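Putative uncharacterized protein (Chaetomium thermophilum, PDB 5IJP) is the SPX domain of Vtc4, which binds inositol hexakisphosphate and probably serves as an inositol polyphosphate sensor in the control of cellular phosphate levels. Local coordinates at residues K30-P35 with R48-D53. Residues are numbered along the deposited sequence; the frame is centred on the assembly and turned at random.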
loop_
_atom_site.group_PDB
_atom_site.type_symbol
_atom_site.label_atom_id
_atom_site.label_comp_id
_atom_site.label_asym_id
_atom_site.label_seq_id
_atom_site.Cartn_x
_atom_site.Cartn_y
_atom_site.Cartn_z
ATOM N N LYS A 30 23.504 6.405 -5.614
ATOM C CA LYS A 30 24.639 7.322 -5.739
ATOM C C LYS A 30 25.919 6.695 -5.166
ATOM O O LYS A 30 27.019 7.161 -5.476
ATOM C CB LYS A 30 24.336 8.660 -5.028
ATOM C CG LYS A 30 23.061 9.374 -5.492
ATOM C CD LYS A 30 23.285 10.268 -6.709
ATOM C CE LYS A 30 22.002 10.918 -7.164
ATOM N NZ LYS A 30 22.213 11.762 -8.369
ATOM N N ARG A 31 25.774 5.638 -4.337
ATOM C CA ARG A 31 26.879 4.934 -3.682
ATOM C C ARG A 31 27.452 3.777 -4.525
ATOM O O ARG A 31 27.452 2.622 -4.089
ATOM C CB ARG A 31 26.473 4.469 -2.269
ATOM C CG ARG A 31 26.422 5.593 -1.239
ATOM C CD ARG A 31 25.980 5.099 0.128
ATOM N NE ARG A 31 24.532 4.889 0.199
ATOM C CZ ARG A 31 23.874 4.552 1.305
ATOM N NH1 ARG A 31 24.525 4.386 2.451
ATOM N NH2 ARG A 31 22.559 4.382 1.275
ATOM N N ALA A 32 27.955 4.102 -5.732
ATOM C CA ALA A 32 28.578 3.134 -6.640
ATOM C C ALA A 32 30.026 2.884 -6.200
ATOM O O ALA A 32 30.700 3.822 -5.767
ATOM C CB ALA A 32 28.538 3.656 -8.067
ATOM N N SER A 33 30.498 1.624 -6.291
ATOM C CA SER A 33 31.842 1.242 -5.844
ATOM C C SER A 33 32.762 0.653 -6.941
ATOM O O SER A 33 33.798 0.060 -6.620
ATOM C CB SER A 33 31.747 0.287 -4.657
ATOM O OG SER A 33 31.063 -0.905 -5.006
ATOM N N GLY A 34 32.406 0.857 -8.208
ATOM C CA GLY A 34 33.184 0.362 -9.340
ATOM C C GLY A 34 34.258 1.309 -9.841
ATOM O O GLY A 34 34.651 2.227 -9.114
ATOM N N PRO A 35 34.769 1.115 -11.085
ATOM C CA PRO A 35 35.813 2.023 -11.595
ATOM C C PRO A 35 35.282 3.418 -11.924
ATOM O O PRO A 35 34.108 3.564 -12.264
ATOM C CB PRO A 35 36.337 1.300 -12.838
ATOM C CG PRO A 35 35.205 0.465 -13.298
ATOM C CD PRO A 35 34.424 0.074 -12.076
ATOM N N ARG A 48 31.963 6.972 -9.998
ATOM C CA ARG A 48 32.197 5.525 -10.032
ATOM C C ARG A 48 31.068 4.771 -10.746
ATOM O O ARG A 48 29.917 5.213 -10.724
ATOM C CB ARG A 48 32.432 4.965 -8.618
ATOM C CG ARG A 48 33.794 5.326 -8.037
ATOM C CD ARG A 48 34.070 4.592 -6.739
ATOM N NE ARG A 48 35.388 4.925 -6.195
ATOM C CZ ARG A 48 36.500 4.231 -6.426
ATOM N NH1 ARG A 48 36.468 3.149 -7.195
ATOM N NH2 ARG A 48 37.650 4.613 -5.888
ATOM N N GLU A 49 31.414 3.643 -11.395
ATOM C CA GLU A 49 30.489 2.795 -12.152
ATOM C C GLU A 49 29.711 1.836 -11.245
ATOM O O GLU A 49 30.185 1.491 -10.160
ATOM C CB GLU A 49 31.260 2.009 -13.222
ATOM C CG GLU A 49 30.496 1.814 -14.517
ATOM C CD GLU A 49 31.332 1.233 -15.637
ATOM O OE1 GLU A 49 31.555 0.001 -15.636
ATOM O OE2 GLU A 49 31.776 2.010 -16.514
ATOM N N TRP A 50 28.517 1.406 -11.696
ATOM C CA TRP A 50 27.653 0.473 -10.969
ATOM C C TRP A 50 28.111 -0.963 -11.238
ATOM O O TRP A 50 28.311 -1.339 -12.397
ATOM C CB TRP A 50 26.187 0.672 -11.382
ATOM C CG TRP A 50 25.194 0.067 -10.436
ATOM C CD1 TRP A 50 24.458 -1.064 -10.633
ATOM C CD2 TRP A 50 24.796 0.589 -9.160
ATOM N NE1 TRP A 50 23.629 -1.283 -9.557
ATOM C CE2 TRP A 50 23.812 -0.281 -8.640
ATOM C CE3 TRP A 50 25.161 1.722 -8.412
ATOM C CZ2 TRP A 50 23.204 -0.066 -7.398
ATOM C CZ3 TRP A 50 24.562 1.931 -7.179
ATOM C CH2 TRP A 50 23.597 1.043 -6.683
ATOM N N THR A 51 28.298 -1.752 -10.163
ATOM C CA THR A 51 28.769 -3.142 -10.240
ATOM C C THR A 51 27.705 -4.169 -9.842
ATOM O O THR A 51 26.586 -3.799 -9.477
ATOM C CB THR A 51 30.046 -3.329 -9.396
ATOM O OG1 THR A 51 29.787 -2.968 -8.040
ATOM C CG2 THR A 51 31.232 -2.558 -9.935
ATOM N N GLU A 52 28.074 -5.467 -9.911
ATOM C CA GLU A 52 27.254 -6.618 -9.531
ATOM C C GLU A 52 27.026 -6.594 -8.010
ATOM O O GLU A 52 25.935 -6.939 -7.551
ATOM C CB GLU A 52 27.963 -7.920 -9.949
ATOM C CG GLU A 52 27.082 -9.156 -9.927
ATOM C CD GLU A 52 27.840 -10.457 -10.097
ATOM O OE1 GLU A 52 28.476 -10.907 -9.116
ATOM O OE2 GLU A 52 27.791 -11.033 -11.208
ATOM N N ASP A 53 28.056 -6.173 -7.241
ATOM C CA ASP A 53 28.023 -6.054 -5.780
ATOM C C ASP A 53 27.100 -4.914 -5.345
ATOM O O ASP A 53 26.397 -5.053 -4.343
ATOM C CB ASP A 53 29.438 -5.849 -5.209
ATOM C CG ASP A 53 30.425 -6.954 -5.539
ATOM O OD1 ASP A 53 30.093 -8.139 -5.310
ATOM O OD2 ASP A 53 31.548 -6.632 -5.983
#
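Arg48 lies along the backbone of residues 32-34 and grips it at its far end. CB, CG and CD run beside the carbonyl oxygens of Ala32 and Gly34, and the chain, extended from CG to NE, carries the guanidinium on until NH1 donates to Gly34 O (2.8 Å). That oxygen sits near the guanidinium plane, at its edge, while the donor is tilted 31° from the plane of the carbonyl. A long, flexible arginine suits this exposed place: its methylenes pack on the chain and its charged end still finds an acceptor.

Ala32 is a short side chain at a place where the two backbones run close. Its CB lies 3.4 Å from both Arg48 O and Glu49 O, and it meets Trp50 CE3 at 3.9 Å. The indole reaches it because CG is anti to the backbone N (chi1 -163°), and NE1 is held by Glu55.

Glu49 is held through both its backbone polar atoms: its N donates to Pro35 O (2.8 Å), and its O accepts a weak bond from Gly34 N (3.0 Å). Proline, lacking an N-H, can offer only its carbonyl here, and Gly34 supplies the donor. The Pro35 ring lays CD against Glu49 CB. Gly34, with no side chain, lets Thr51 CG2 come to within 3.6 Å of its CA. Thr51 is the N-cap of helix 52-97, and its OG1 bonds to Asp54, whose other carboxylate oxygen binds Ser33 OG, tying the helix start to the loop.

The contact lies beside the two-stranded antiparallel sheet, where the loop after helix 22-30 enters strand 36-37. Trp50 meets Phe58 of helix 52-97, His148 of helix 110-151 and, edge-to-face, Trp154 just after it.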